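Local coordinates for protein tyrocidine synthetase 3 (Brevibacillus brevis, PDB 2JGP) that probably catalyses peptide-bond formation in tyrocidine assembly, as a carrier-condensation bidomain of a nonribosomal peptide synthetase, at residues Met106-Leu109 with Asp110-Gly114; Phe256-Trp259 with Gln260-Ser264. All coordinates share one frame; numbering follows the deposited sequence.

Interaction 1. Residues Met106-Leu109 with Asp110-Gly114; sequences MYIL and DQFEG
Met106 O accepts a hydrogen bond from Asp110 N at 2.8 Å, and Gln111, Phe112 and Glu113 bond in the same four-residue step to Tyr107, Ile108 and Leu109, so Met106-Glu113 runs as one piece of helix 101-113, with Gly114 just beyond it. The last bond is less regular: Glu113 N approaches Leu109 O from above the carbonyl plane, 40° out of it, where the helix widens into a pi-type turn. Gly114 then departs with positive phi, a conformation that favours glycine.

The main side-chain pair is Tyr107 with Gln111. CG of Gln111 sits over one ring face of Tyr107, 3.7 Å from the centroid, as a CH-pi contact. The bend at the second torsion of Gln111 (chi2 -84°) brings the chain over the ring, and the amide plane ends up only 10° from the ring plane. Tyrosine suits this position: one side chain offers a flat face to the glutamine's methylene and also packs on Phe154 and Val156 of strand 152-157. One residue further along, Ile108 CG2 touches Phe112 CD2 at 4.2 Å, while Ile108 O lies at the edge of the Phe112 ring, in its plane. Leu109 CD2 rests on the aliphatic base of Glu113, 3.9 Å from its CB.

Asp110 sets its CB against Met106 O and sends its carboxylate away from the helix, where OD2 is hydrogen-bonded to His221. That histidine opens the HHxxxDG sequence characteristic of condensation domains; through Asp110, this part of helix 101-113 is tied to the start of the family's active-site motif.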
ATOM      1  N   MET A 106      -3.638   1.478  15.986  1.00 66.30           N
ATOM      2  CA  MET A 106      -2.327   1.132  16.530  1.00 66.69           C
ATOM      3  C   MET A 106      -2.185   1.589  17.975  1.00 66.96           C
ATOM      4  O   MET A 106      -1.686   0.840  18.812  1.00 66.43           O
ATOM      5  CB  MET A 106      -1.199   1.734  15.682  1.00 66.78           C
ATOM      6  CG  MET A 106      -1.045   1.098  14.322  1.00 67.57           C
ATOM      7  SD  MET A 106       0.315   1.859  13.415  1.00 69.36           S
ATOM      8  CE  MET A 106       0.167   1.037  11.835  1.00 71.02           C
ATOM      9  N   TYR A 107      -2.633   2.808  18.271  1.00 67.53           N
ATOM     10  CA  TYR A 107      -2.572   3.327  19.643  1.00 67.79           C
ATOM     11  C   TYR A 107      -3.335   2.434  20.617  1.00 68.52           C
ATOM     12  O   TYR A 107      -2.799   2.032  21.654  1.00 68.58           O
ATOM     13  CB  TYR A 107      -3.125   4.756  19.728  1.00 67.47           C
ATOM     14  CG  TYR A 107      -2.935   5.355  21.100  1.00 67.37           C
ATOM     15  CD1 TYR A 107      -1.752   6.008  21.443  1.00 66.59           C
ATOM     16  CD2 TYR A 107      -3.919   5.224  22.078  1.00 67.33           C
ATOM     17  CE1 TYR A 107      -1.567   6.540  22.712  1.00 66.88           C
ATOM     18  CE2 TYR A 107      -3.747   5.754  23.345  1.00 67.16           C
ATOM     19  CZ  TYR A 107      -2.566   6.407  23.659  1.00 67.11           C
ATOM     20  OH  TYR A 107      -2.407   6.924  24.929  1.00 66.70           O
ATOM     21  N   ILE A 108      -4.586   2.137  20.272  1.00 69.36           N
ATOM     22  CA  ILE A 108      -5.467   1.327  21.117  1.00 70.22           C
ATOM     23  C   ILE A 108      -4.897  -0.076  21.328  1.00 71.29           C
ATOM     24  O   ILE A 108      -4.896  -0.588  22.449  1.00 71.17           O
ATOM     25  CB  ILE A 108      -6.883   1.218  20.504  1.00 70.10           C
ATOM     26  CG1 ILE A 108      -7.584   2.576  20.534  1.00 69.75           C
ATOM     27  CG2 ILE A 108      -7.724   0.198  21.263  1.00 69.77           C
ATOM     28  CD1 ILE A 108      -8.868   2.609  19.745  1.00 69.75           C
ATOM     29  N   LEU A 109      -4.409  -0.693  20.256  1.00 72.58           N
ATOM     30  CA  LEU A 109      -3.827  -2.030  20.353  1.00 73.89           C
ATOM     31  C   LEU A 109      -2.535  -2.016  21.177  1.00 75.08           C
ATOM     32  O   LEU A 109      -2.335  -2.878  22.031  1.00 75.26           O
ATOM     33  CB  LEU A 109      -3.590  -2.630  18.963  1.00 73.92           C
ATOM     34  CG  LEU A 109      -4.882  -2.977  18.213  1.00 74.13           C
ATOM     35  CD1 LEU A 109      -4.593  -3.374  16.782  1.00 74.18           C
ATOM     36  CD2 LEU A 109      -5.637  -4.084  18.919  1.00 74.68           C
ATOM     37  N   ASP A 110      -1.685  -1.019  20.936  1.00 76.43           N
ATOM     38  CA  ASP A 110      -0.440  -0.841  21.695  1.00 77.76           C
ATOM     39  C   ASP A 110      -0.679  -0.669  23.205  1.00 78.90           C
ATOM     40  O   ASP A 110       0.067  -1.208  24.022  1.00 78.98           O
ATOM     41  CB  ASP A 110       0.323   0.375  21.145  1.00 77.86           C
ATOM     42  CG  ASP A 110       1.732   0.505  21.708  1.00 78.59           C
ATOM     43  OD1 ASP A 110       1.882   0.953  22.867  1.00 78.90           O
ATOM     44  OD2 ASP A 110       2.691   0.201  20.963  1.00 79.86           O
ATOM     45  N   GLN A 111      -1.728   0.069  23.563  1.00 80.21           N
ATOM     46  CA  GLN A 111      -1.930   0.535  24.938  1.00 81.37           C
ATOM     47  C   GLN A 111      -2.823  -0.377  25.773  1.00 82.22           C
ATOM     48  O   GLN A 111      -2.612  -0.522  26.982  1.00 82.40           O
ATOM     49  CB  GLN A 111      -2.516   1.950  24.915  1.00 81.52           C
ATOM     50  CG  GLN A 111      -1.518   3.005  24.428  1.00 82.35           C
ATOM     51  CD  GLN A 111      -0.608   3.518  25.536  1.00 83.46           C
ATOM     52  OE1 GLN A 111      -1.031   3.679  26.684  1.00 84.39           O
ATOM     53  NE2 GLN A 111       0.647   3.786  25.193  1.00 84.35           N
ATOM     54  N   PHE A 112      -3.819  -0.982  25.128  1.00 83.21           N
ATOM     55  CA  PHE A 112      -4.802  -1.815  25.818  1.00 84.04           C
ATOM     56  C   PHE A 112      -4.641  -3.310  25.533  1.00 84.47           C
ATOM     57  O   PHE A 112      -5.002  -4.139  26.369  1.00 84.56           O
ATOM     58  CB  PHE A 112      -6.214  -1.366  25.438  1.00 84.27           C
ATOM     59  CG  PHE A 112      -6.539   0.034  25.874  1.00 84.89           C
ATOM     60  CD1 PHE A 112      -7.159   0.267  27.098  1.00 85.47           C
ATOM     61  CD2 PHE A 112      -6.229   1.121  25.063  1.00 85.49           C
ATOM     62  CE1 PHE A 112      -7.466   1.559  27.508  1.00 85.76           C
ATOM     63  CE2 PHE A 112      -6.532   2.418  25.464  1.00 85.88           C
ATOM     64  CZ  PHE A 112      -7.152   2.637  26.691  1.00 85.75           C
ATOM     65  N   GLU A 113      -4.102  -3.656  24.364  1.00 84.95           N
ATOM     66  CA  GLU A 113      -4.013  -5.060  23.950  1.00 85.28           C
ATOM     67  C   GLU A 113      -2.646  -5.693  24.225  1.00 85.20           C
ATOM     68  O   GLU A 113      -2.537  -6.920  24.273  1.00 85.51           O
ATOM     69  CB  GLU A 113      -4.361  -5.204  22.464  1.00 85.45           C
ATOM     70  CG  GLU A 113      -5.139  -6.474  22.140  1.00 86.14           C
ATOM     71  CD  GLU A 113      -6.581  -6.406  22.606  1.00 87.11           C
ATOM     72  OE1 GLU A 113      -7.268  -5.421  22.262  1.00 88.05           O
ATOM     73  OE2 GLU A 113      -7.027  -7.339  23.311  1.00 87.68           O
ATOM     74  N   GLY A 114      -1.611  -4.872  24.402  1.00 84.99           N
ATOM     75  CA  GLY A 114      -0.275  -5.381  24.712  1.00 84.84           C
ATOM     76  C   GLY A 114       0.356  -6.057  23.507  1.00 84.66           C
ATOM     77  O   GLY A 114       0.431  -7.288  23.441  1.00 84.95           O
TER

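Interaction 2. Residues Phe256-Trp259 with Gln260-Ser264; sequences FAVW and QQEFS
Trp259 and Phe263 lie side by side one helical turn apart, joined by the backbone bond from Phe263 N to Trp259 O, 2.7 Å long and nearly along the C=O axis. Three more bonds of this kind satisfy Phe256 O, Ala257 O and Val258 O with the amides of Gln260, Gln261 and Glu262; the last of them is almost straight. Ser264 N continues the pattern to Gln260 O, and Ser264 OG makes a short bond of 2.5 Å to Gln261 O, which suits a serine at the last turn. Just beyond, Phe263 O is met by Ser266 OG.

The two aromatic rings form an offset stack. The Phe263 ring and the six-membered ring of Trp259 have centroids 4.8 Å apart and planes 24° from parallel, with Trp259 CZ2 over the phenyl face, 3.6 Å from Phe263 CG. Phe263 CB adds a CH-pi contact over the five-membered ring. Both residues carry CG anti to the backbone N (chi1 166° in Trp259, -176° in Phe263), which is why the rings point the same way. Indole also supplies a donor that a phenyl group lacks: Trp259 NE1 bonds to Val85 O.

Gln260, extended beyond CG, carries OE1 to Ser101 N, while its NE2 approaches Phe256 CZ obliquely at 3.8 Å. On another flank Glu262 OE1 lies 3.7 Å from Val258 CG1, a van der Waals contact of the carboxylate end with a methyl group.

The chemistry implies a division of labour: the carbonyls of Phe256 to Trp259 are satisfied by the next turn of the helix, the stacked Trp259 and Phe263 rings form a buried aromatic pair, which Phe86 meets at Phe263, and the indole N-H and glutamine carbonyl oxygen satisfy backbone groups of other segments.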
ATOM      1  N   PHE A 256      -3.086  15.885   6.782  1.00 60.52           N
ATOM      2  CA  PHE A 256      -3.824  14.718   6.311  1.00 60.47           C
ATOM      3  C   PHE A 256      -4.794  14.216   7.376  1.00 60.18           C
ATOM      4  O   PHE A 256      -5.948  13.933   7.070  1.00 60.08           O
ATOM      5  CB  PHE A 256      -2.861  13.586   5.888  1.00 60.56           C
ATOM      6  CG  PHE A 256      -3.517  12.235   5.779  1.00 61.23           C
ATOM      7  CD1 PHE A 256      -4.343  11.930   4.699  1.00 62.20           C
ATOM      8  CD2 PHE A 256      -3.303  11.263   6.744  1.00 61.23           C
ATOM      9  CE1 PHE A 256      -4.948  10.697   4.601  1.00 62.78           C
ATOM     10  CE2 PHE A 256      -3.901  10.031   6.652  1.00 62.02           C
ATOM     11  CZ  PHE A 256      -4.726   9.737   5.583  1.00 62.78           C
ATOM     12  N   ALA A 257      -4.324  14.095   8.621  1.00 59.88           N
ATOM     13  CA  ALA A 257      -5.167  13.606   9.727  1.00 59.66           C
ATOM     14  C   ALA A 257      -6.379  14.502  10.014  1.00 59.23           C
ATOM     15  O   ALA A 257      -7.498  14.011  10.227  1.00 58.75           O
ATOM     16  CB  ALA A 257      -4.326  13.414  10.998  1.00 59.59           C
ATOM     17  N   VAL A 258      -6.163  15.812  10.011  1.00 59.24           N
ATOM     18  CA  VAL A 258      -7.261  16.759  10.186  1.00 59.29           C
ATOM     19  C   VAL A 258      -8.250  16.629   9.031  1.00 59.22           C
ATOM     20  O   VAL A 258      -9.461  16.602   9.251  1.00 58.95           O
ATOM     21  CB  VAL A 258      -6.764  18.213  10.305  1.00 59.09           C
ATOM     22  CG1 VAL A 258      -7.944  19.179  10.295  1.00 59.23           C
ATOM     23  CG2 VAL A 258      -5.952  18.389  11.589  1.00 59.15           C
ATOM     24  N   TRP A 259      -7.738  16.539   7.804  1.00 59.78           N
ATOM     25  CA  TRP A 259      -8.600  16.335   6.637  1.00 60.10           C
ATOM     26  C   TRP A 259      -9.428  15.060   6.777  1.00 60.00           C
ATOM     27  O   TRP A 259     -10.632  15.073   6.541  1.00 59.81           O
ATOM     28  CB  TRP A 259      -7.805  16.286   5.317  1.00 60.51           C
ATOM     29  CG  TRP A 259      -8.656  15.744   4.210  1.00 60.13           C
ATOM     30  CD1 TRP A 259      -9.575  16.428   3.474  1.00 60.42           C
ATOM     31  CD2 TRP A 259      -8.733  14.378   3.776  1.00 61.35           C
ATOM     32  NE1 TRP A 259     -10.201  15.584   2.592  1.00 60.42           N
ATOM     33  CE2 TRP A 259      -9.705  14.319   2.754  1.00 61.33           C
ATOM     34  CE3 TRP A 259      -8.065  13.201   4.145  1.00 61.85           C
ATOM     35  CZ2 TRP A 259     -10.026  13.131   2.095  1.00 61.79           C
ATOM     36  CZ3 TRP A 259      -8.385  12.018   3.488  1.00 61.00           C
ATOM     37  CH2 TRP A 259      -9.353  11.994   2.476  1.00 61.25           C
ATOM     38  N   GLN A 260      -8.790  13.960   7.166  1.00 60.48           N
ATOM     39  CA  GLN A 260      -9.501  12.689   7.264  1.00 60.68           C
ATOM     40  C   GLN A 260     -10.667  12.792   8.254  1.00 61.17           C
ATOM     41  O   GLN A 260     -11.761  12.279   7.995  1.00 60.72           O
ATOM     42  CB  GLN A 260      -8.542  11.560   7.648  1.00 60.76           C
ATOM     43  CG  GLN A 260      -9.108  10.164   7.453  1.00 60.40           C
ATOM     44  CD  GLN A 260      -8.209   9.114   8.059  1.00 61.57           C
ATOM     45  OE1 GLN A 260      -7.939   9.152   9.257  1.00 60.58           O
ATOM     46  NE2 GLN A 260      -7.728   8.177   7.235  1.00 59.92           N
ATOM     47  N   GLN A 261     -10.451  13.484   9.374  1.00 61.68           N
ATOM     48  CA  GLN A 261     -11.526  13.683  10.357  1.00 62.49           C
ATOM     49  C   GLN A 261     -12.675  14.528   9.793  1.00 62.62           C
ATOM     50  O   GLN A 261     -13.842  14.168   9.936  1.00 62.68           O
ATOM     51  CB  GLN A 261     -10.990  14.336  11.627  1.00 63.12           C
ATOM     52  CG  GLN A 261     -12.036  14.479  12.720  1.00 64.61           C
ATOM     53  CD  GLN A 261     -11.491  15.167  13.942  1.00 67.90           C
ATOM     54  OE1 GLN A 261     -11.029  16.308  13.871  1.00 69.86           O
ATOM     55  NE2 GLN A 261     -11.549  14.483  15.079  1.00 68.72           N
ATOM     56  N   GLU A 262     -12.342  15.648   9.160  1.00 62.76           N
ATOM     57  CA  GLU A 262     -13.347  16.493   8.513  1.00 63.42           C
ATOM     58  C   GLU A 262     -14.099  15.715   7.446  1.00 63.10           C
ATOM     59  O   GLU A 262     -15.329  15.752   7.391  1.00 62.63           O
ATOM     60  CB  GLU A 262     -12.695  17.717   7.870  1.00 63.81           C
ATOM     61  CG  GLU A 262     -12.143  18.718   8.873  1.00 66.19           C
ATOM     62  CD  GLU A 262     -11.263  19.774   8.231  1.00 68.96           C
ATOM     63  OE1 GLU A 262     -10.981  20.788   8.902  1.00 71.17           O
ATOM     64  OE2 GLU A 262     -10.847  19.593   7.062  1.00 71.21           O
ATOM     65  N   PHE A 263     -13.342  15.003   6.608  1.00 62.96           N
ATOM     66  CA  PHE A 263     -13.908  14.239   5.504  1.00 63.10           C
ATOM     67  C   PHE A 263     -14.917  13.200   5.982  1.00 63.59           C
ATOM     68  O   PHE A 263     -15.921  12.954   5.314  1.00 63.41           O
ATOM     69  CB  PHE A 263     -12.790  13.552   4.719  1.00 62.99           C
ATOM     70  CG  PHE A 263     -13.271  12.816   3.512  1.00 62.21           C
ATOM     71  CD1 PHE A 263     -13.738  13.511   2.403  1.00 62.37           C
ATOM     72  CD2 PHE A 263     -13.259  11.429   3.478  1.00 61.41           C
ATOM     73  CE1 PHE A 263     -14.187  12.837   1.291  1.00 62.30           C
ATOM     74  CE2 PHE A 263     -13.706  10.750   2.363  1.00 61.70           C
ATOM     75  CZ  PHE A 263     -14.166  11.457   1.267  1.00 61.99           C
ATOM     76  N   SER A 264     -14.653  12.614   7.150  1.00 64.02           N
ATOM     77  CA  SER A 264     -15.506  11.567   7.706  1.00 64.70           C
ATOM     78  C   SER A 264     -16.962  12.003   7.894  1.00 65.00           C
ATOM     79  O   SER A 264     -17.855  11.155   7.954  1.00 65.51           O
ATOM     80  CB  SER A 264     -14.945  11.080   9.045  1.00 64.85           C
ATOM     81  OG  SER A 264     -15.199  12.029  10.066  1.00 65.27           O
TER

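How the interactions relate
Both contacts are local turns within single helices and close no long loop. From the N terminus, interaction 1 comes first, in the second half of helix 101-113; interaction 2 follows in helix 253-263, so the two run in series and neither nest nor cross. Their centres are about 22 Å apart and their nearest atoms about 11 Å, without touching. A link exists nonetheless: Gln260 OE1 of interaction 2 is hydrogen-bonded to the backbone N of Ser101, the first residue of the helix that carries interaction 1. One contact faces strand 152-157 and His221, the other Val85, Phe86 and helix 267-279, and both belong to the condensation domain.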